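PDB 3DLJ: beta-Ala-His dipeptidase from Homo sapiens, which hydrolyses Xaa-His dipeptides, with highest activity toward carnosine and anserine, as a homodimeric, secreted zinc metallopeptidase of the M20 family. Local coordinates for residues 106-111 with 202-207; 150-155 with 169-174. All blocks are in the same frame, centred on the assembly; numbering follows the deposited sequence.

In the fold
Both contacts are buried and both use the mixed sheet that carries the dinuclear zinc site, in which strands 168-174, 104-110 and 201-204 run side by side. Contact 1 (106-111 with 202-207) is made within that sheet: two parallel strands share backbone hydrogen bonds, then part, and their polar ends meet at a zinc ion. Contact 2 (150-155 with 169-174), farther from the centre of the chain, is layer against layer: segment 150-155 meets 169-174 through apolar and aromatic side chains, with no hydrogen bond between them. The two are joined where the ring of Phe107 stacks with that of Trp151 and where Tyr108 OH hydrogen-bonds to Glu174 OE2.

Contact 1: residues 106-111 with 202-207; sequences CFYGHL and IVISDN. With ZN (zinc ion), chain D.
His110 and Asp206 meet at a zinc ion, each near the C-terminal end of its segment. Followed outward, the His110 side chain leaves CB with CG between the backbone N and the carbonyl carbon (chi1 67°), which swings the imidazole toward 202-207. ND1, away from the metal, is hydrogen-bonded to Asp112 O, a second-shell tie that, with the metal bond, would limit rotation of the ring. CD2 comes within 3.3 Å of Asp206 OD2, CE1 flanks the zinc as CD2 does, and NE2 at the tip binds the ion at 2.0 Å. Asp206 OD2 binds it too and lies in the imidazole plane, at the ring edge, with the carboxylate turned 50° from that plane; NE2 and OD2 share the metal and are not hydrogen-bonded. An imidazole nitrogen and a carboxylate oxygen are both good zinc ligands, and Asp143 adds a third. Ligands at the C-terminal ends of parallel strands, His110 on 104-110 and Asp206 just past 201-204, are usual for alpha/beta folds.

Farther back, Val203 N donates to Cys106 O at 2.8 Å, and Val203 O accepts from Tyr108 N at 3.0 Å, both nearly straight. Then the strands diverge, and a water bridges Tyr108 O and Ser205 N. Apolar groups face each other on both sides of the sheet: Phe107 CD1 is 4.1 Å from Val203 CG1, Tyr108 CD2 as far from Ile204 CG1; the Tyr108 hydroxyl is bonded to Glu174.

Strand 104-110 is thus held between 201-204 and 168-174, while helix 141-160 touches Ser205, Asp206 and His110 through Pro147 and Asn144.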
loop_
_atom_site.group_PDB
_atom_site.type_symbol
_atom_site.label_atom_id
_atom_site.label_comp_id
_atom_site.label_asym_id
_atom_site.label_seq_id
_atom_site.Cartn_x
_atom_site.Cartn_y
_atom_site.Cartn_z
ATOM N N CYS A 106 -13.469 -8.709 10.917
ATOM C CA CYS A 106 -12.697 -7.536 11.283
ATOM C C CYS A 106 -12.132 -6.824 10.062
ATOM O O CYS A 106 -11.610 -7.452 9.157
ATOM C CB CYS A 106 -11.573 -7.912 12.257
ATOM S SG CYS A 106 -10.660 -6.493 12.930
ATOM N N PHE A 107 -12.229 -5.499 10.047
ATOM C CA PHE A 107 -11.683 -4.702 8.943
ATOM C C PHE A 107 -10.493 -3.864 9.385
ATOM O O PHE A 107 -10.577 -3.147 10.367
ATOM C CB PHE A 107 -12.764 -3.772 8.385
ATOM C CG PHE A 107 -12.282 -2.852 7.294
ATOM C CD1 PHE A 107 -12.257 -3.274 5.972
ATOM C CD2 PHE A 107 -11.867 -1.560 7.594
ATOM C CE1 PHE A 107 -11.816 -2.405 4.959
ATOM C CE2 PHE A 107 -11.420 -0.701 6.593
ATOM C CZ PHE A 107 -11.390 -1.125 5.277
ATOM N N TYR A 108 -9.406 -3.924 8.630
ATOM C CA TYR A 108 -8.231 -3.108 8.908
ATOM C C TYR A 108 -8.126 -2.009 7.841
ATOM O O TYR A 108 -8.226 -2.286 6.633
ATOM C CB TYR A 108 -6.908 -3.935 8.962
ATOM C CG TYR A 108 -5.698 -3.026 8.816
ATOM C CD1 TYR A 108 -5.090 -2.424 9.941
ATOM C CD2 TYR A 108 -5.220 -2.685 7.557
ATOM C CE1 TYR A 108 -4.013 -1.534 9.782
ATOM C CE2 TYR A 108 -4.155 -1.809 7.397
ATOM C CZ TYR A 108 -3.570 -1.237 8.489
ATOM O OH TYR A 108 -2.524 -0.377 8.277
ATOM N N GLY A 109 -7.920 -0.768 8.281
ATOM C CA GLY A 109 -7.553 0.302 7.334
ATOM C C GLY A 109 -6.624 1.318 7.959
ATOM O O GLY A 109 -6.310 1.212 9.135
ATOM N N HIS A 110 -6.185 2.304 7.183
ATOM C CA HIS A 110 -5.333 3.393 7.722
ATOM C C HIS A 110 -5.794 4.734 7.197
ATOM O O HIS A 110 -6.239 4.842 6.042
ATOM C CB HIS A 110 -3.831 3.179 7.443
ATOM C CG HIS A 110 -3.446 3.273 5.988
ATOM N ND1 HIS A 110 -3.063 4.456 5.384
ATOM C CD2 HIS A 110 -3.364 2.323 5.025
ATOM C CE1 HIS A 110 -2.772 4.235 4.114
ATOM N NE2 HIS A 110 -2.945 2.947 3.871
ATOM N N LEU A 111 -5.720 5.746 8.059
ATOM C CA LEU A 111 -6.200 7.093 7.707
ATOM C C LEU A 111 -5.079 8.135 7.582
ATOM O O LEU A 111 -5.344 9.314 7.351
ATOM C CB LEU A 111 -7.309 7.538 8.660
ATOM C CG LEU A 111 -8.598 6.723 8.452
ATOM C CD1 LEU A 111 -9.567 7.057 9.555
ATOM C CD2 LEU A 111 -9.236 7.014 7.103
ATOM N N ILE A 202 -10.438 -11.568 8.613
ATOM C CA ILE A 202 -9.949 -10.174 8.540
ATOM C C ILE A 202 -9.915 -9.693 7.091
ATOM O O ILE A 202 -9.471 -10.418 6.216
ATOM C CB ILE A 202 -8.541 -10.003 9.197
ATOM C CG1 ILE A 202 -8.600 -10.344 10.699
ATOM C CG2 ILE A 202 -7.960 -8.596 8.948
ATOM C CD1 ILE A 202 -7.239 -10.612 11.348
ATOM N N VAL A 203 -10.398 -8.471 6.859
ATOM C CA VAL A 203 -10.448 -7.865 5.527
ATOM C C VAL A 203 -9.529 -6.642 5.444
ATOM O O VAL A 203 -9.436 -5.847 6.382
ATOM C CB VAL A 203 -11.905 -7.430 5.144
ATOM C CG1 VAL A 203 -11.933 -6.702 3.780
ATOM C CG2 VAL A 203 -12.834 -8.611 5.126
ATOM N N ILE A 204 -8.836 -6.526 4.316
ATOM C CA ILE A 204 -8.042 -5.346 3.974
ATOM C C ILE A 204 -8.473 -4.943 2.571
ATOM O O ILE A 204 -8.610 -5.794 1.690
ATOM C CB ILE A 204 -6.501 -5.626 4.000
ATOM C CG1 ILE A 204 -6.039 -6.117 5.388
ATOM C CG2 ILE A 204 -5.674 -4.374 3.511
ATOM C CD1 ILE A 204 -4.549 -6.566 5.440
ATOM N N SER A 205 -8.694 -3.653 2.371
ATOM C CA SER A 205 -9.018 -3.131 1.064
ATOM C C SER A 205 -8.067 -1.977 0.750
ATOM O O SER A 205 -8.402 -0.800 0.933
ATOM C CB SER A 205 -10.483 -2.663 1.036
ATOM O OG SER A 205 -10.916 -2.340 -0.280
ATOM N N ASP A 206 -6.872 -2.299 0.276
ATOM C CA ASP A 206 -5.884 -1.261 0.031
ATOM C C ASP A 206 -4.985 -1.653 -1.115
ATOM O O ASP A 206 -3.758 -1.706 -0.990
ATOM C CB ASP A 206 -5.075 -1.000 1.301
ATOM C CG ASP A 206 -4.293 0.327 1.251
ATOM O OD1 ASP A 206 -4.472 1.109 0.274
ATOM O OD2 ASP A 206 -3.481 0.563 2.190
ATOM N N ASN A 207 -5.610 -1.942 -2.245
ATOM C CA ASN A 207 -4.901 -2.432 -3.422
ATOM C C ASN A 207 -5.766 -2.293 -4.653
ATOM O O ASN A 207 -6.947 -1.936 -4.548
ATOM C CB ASN A 207 -4.378 -3.863 -3.225
ATOM C CG ASN A 207 -5.434 -4.826 -2.727
ATOM O OD1 ASN A 207 -6.026 -4.667 -1.641
ATOM N ND2 ASN A 207 -5.641 -5.870 -3.500
HETATM ZN ZN ZN D . -2.569 2.166 2.114
HETATM O O HOH W 1 -7.791 -1.394 4.227
#

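Contact 2: residues 150-155 with 169-174; sequences AWINAV and IKFIIE
Trp151, Ile152 and Val155, on one side of their helix, meet Ile169 and Phe171 of the strand, and every contact between them is apolar or aromatic.

The aromatic part pairs Trp151 with Phe171. Their planes are almost perpendicular, at 87°, with the centroid of the five-membered ring 5.5 Å from that of the phenyl ring. Phe171 CE2 lies in the indole plane, against the pyrrole edge, 3.6 Å from NE1 and close to CD1. Trp151 gets there because its CG lies opposite the backbone N (chi1 -177°), which sends the long indole out from the helix. A broad flat group suits the place, since it bridges segment axes 11.6 Å apart.

Aliphatic contacts fill in round the rings. Ile169 CG2 also approaches the indole edge, 3.8 Å from NE1, and at the same time covers one face of the Phe171 ring toward its rim. Val155 CG2 and Ile169 CD1 meet tip to tip at 3.6 Å; these short branched side chains pack beside the rings. Ile152 CG1 adds a looser touch on Phe171 CE2.

With an alanine in place of Trp151, the edge that meets Phe171 CE2 and Ile169 CG2 would be gone, which would probably open a gap between helix and sheet and leave the phenyl ring freer to turn.

Segment 150-155 runs roughly antiparallel to 169-174. Its helix, 141-160, lies in the connection between the adjacent parallel strands 104-110 and 168-174 and packs on a face of the mixed sheet, as in alpha/beta folds. From helix 464-482, Phe474 and Phe478 set their rings edge-to-face with Trp151, and strand 91-96 flanks Phe171 through Ala94.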
loop_
_atom_site.group_PDB
_atom_site.type_symbol
_atom_site.label_atom_id
_atom_site.label_comp_id
_atom_site.label_asym_id
_atom_site.label_seq_id
_atom_site.Cartn_x
_atom_site.Cartn_y
_atom_site.Cartn_z
ATOM N N ALA A 150 -15.915 3.523 2.095
ATOM C CA ALA A 150 -16.797 2.620 1.377
ATOM C C ALA A 150 -17.323 1.505 2.292
ATOM O O ALA A 150 -18.519 1.175 2.247
ATOM C CB ALA A 150 -16.105 2.040 0.162
ATOM N N TRP A 151 -16.426 0.950 3.109
ATOM C CA TRP A 151 -16.746 -0.027 4.159
ATOM C C TRP A 151 -17.652 0.565 5.214
ATOM O O TRP A 151 -18.689 -0.027 5.547
ATOM C CB TRP A 151 -15.449 -0.567 4.824
ATOM C CG TRP A 151 -15.673 -1.636 5.870
ATOM C CD1 TRP A 151 -15.880 -1.438 7.210
ATOM C CD2 TRP A 151 -15.704 -3.071 5.673
ATOM N NE1 TRP A 151 -16.052 -2.650 7.854
ATOM C CE2 TRP A 151 -15.931 -3.665 6.944
ATOM C CE3 TRP A 151 -15.539 -3.912 4.554
ATOM C CZ2 TRP A 151 -16.007 -5.058 7.127
ATOM C CZ3 TRP A 151 -15.616 -5.310 4.742
ATOM C CH2 TRP A 151 -15.847 -5.857 6.015
ATOM N N ILE A 152 -17.271 1.738 5.736
ATOM C CA ILE A 152 -18.081 2.441 6.742
ATOM C C ILE A 152 -19.463 2.836 6.199
ATOM O O ILE A 152 -20.477 2.720 6.905
ATOM C CB ILE A 152 -17.340 3.678 7.342
ATOM C CG1 ILE A 152 -16.255 3.226 8.333
ATOM C CG2 ILE A 152 -18.339 4.659 8.005
ATOM C CD1 ILE A 152 -15.223 4.316 8.714
ATOM N N ASN A 153 -19.500 3.318 4.958
ATOM C CA ASN A 153 -20.751 3.719 4.325
ATOM C C ASN A 153 -21.688 2.520 4.119
ATOM O O ASN A 153 -22.863 2.639 4.387
ATOM C CB ASN A 153 -20.501 4.480 3.007
ATOM C CG ASN A 153 -19.824 5.856 3.223
ATOM O OD1 ASN A 153 -19.875 6.407 4.293
ATOM N ND2 ASN A 153 -19.204 6.392 2.186
ATOM N N ALA A 154 -21.165 1.374 3.652
ATOM C CA ALA A 154 -21.934 0.117 3.614
ATOM C C ALA A 154 -22.640 -0.212 4.951
ATOM O O ALA A 154 -23.844 -0.515 4.971
ATOM C CB ALA A 154 -21.053 -1.070 3.150
ATOM N N VAL A 155 -21.884 -0.187 6.045
ATOM C CA VAL A 155 -22.439 -0.405 7.387
ATOM C C VAL A 155 -23.534 0.605 7.703
ATOM O O VAL A 155 -24.576 0.246 8.241
ATOM C CB VAL A 155 -21.353 -0.329 8.501
ATOM C CG1 VAL A 155 -22.012 -0.343 9.876
ATOM C CG2 VAL A 155 -20.384 -1.480 8.393
ATOM N N ILE A 169 -19.200 -6.772 13.344
ATOM C CA ILE A 169 -18.114 -6.121 12.634
ATOM C C ILE A 169 -17.178 -5.451 13.606
ATOM O O ILE A 169 -17.589 -4.684 14.482
ATOM C CB ILE A 169 -18.630 -5.099 11.587
ATOM C CG1 ILE A 169 -19.461 -5.834 10.519
ATOM C CG2 ILE A 169 -17.455 -4.331 10.944
ATOM C CD1 ILE A 169 -20.014 -4.928 9.426
ATOM N N LYS A 170 -15.907 -5.784 13.445
ATOM C CA LYS A 170 -14.845 -5.136 14.156
ATOM C C LYS A 170 -14.025 -4.257 13.199
ATOM O O LYS A 170 -13.899 -4.546 11.996
ATOM C CB LYS A 170 -13.994 -6.170 14.911
ATOM C CG LYS A 170 -14.708 -6.746 16.142
ATOM C CD LYS A 170 -13.815 -7.585 17.055
ATOM C CE LYS A 170 -14.448 -7.692 18.443
ATOM N NZ LYS A 170 -13.983 -8.852 19.296
ATOM N N PHE A 171 -13.511 -3.151 13.735
ATOM C CA PHE A 171 -12.649 -2.254 12.959
ATOM C C PHE A 171 -11.354 -2.072 13.713
ATOM O O PHE A 171 -11.368 -1.798 14.924
ATOM C CB PHE A 171 -13.293 -0.869 12.758
ATOM C CG PHE A 171 -14.764 -0.893 12.359
ATOM C CD1 PHE A 171 -15.762 -1.179 13.298
ATOM C CD2 PHE A 171 -15.146 -0.551 11.067
ATOM C CE1 PHE A 171 -17.101 -1.158 12.953
ATOM C CE2 PHE A 171 -16.488 -0.525 10.707
ATOM C CZ PHE A 171 -17.474 -0.836 11.643
ATOM N N ILE A 172 -10.237 -2.248 13.016
ATOM C CA ILE A 172 -8.926 -1.774 13.506
ATOM C C ILE A 172 -8.332 -0.750 12.511
ATOM O O ILE A 172 -7.916 -1.118 11.410
ATOM C CB ILE A 172 -7.930 -2.937 13.823
ATOM C CG1 ILE A 172 -6.581 -2.390 14.295
ATOM C CG2 ILE A 172 -7.755 -3.910 12.625
ATOM C CD1 ILE A 172 -5.594 -3.470 14.678
ATOM N N ILE A 173 -8.339 0.526 12.894
ATOM C CA ILE A 173 -7.875 1.587 12.003
ATOM C C ILE A 173 -6.729 2.361 12.643
ATOM O O ILE A 173 -6.863 2.891 13.756
ATOM C CB ILE A 173 -9.013 2.599 11.607
ATOM C CG1 ILE A 173 -10.353 1.907 11.244
ATOM C CG2 ILE A 173 -8.537 3.559 10.546
ATOM C CD1 ILE A 173 -10.384 1.039 9.987
ATOM N N GLU A 174 -5.607 2.426 11.929
ATOM C CA GLU A 174 -4.406 3.105 12.423
ATOM C C GLU A 174 -4.115 4.374 11.636
ATOM O O GLU A 174 -4.726 4.632 10.575
ATOM C CB GLU A 174 -3.193 2.168 12.379
ATOM C CG GLU A 174 -2.709 1.789 10.977
ATOM C CD GLU A 174 -1.244 1.360 10.948
ATOM O OE1 GLU A 174 -0.474 1.790 11.831
ATOM O OE2 GLU A 174 -0.856 0.602 10.034
#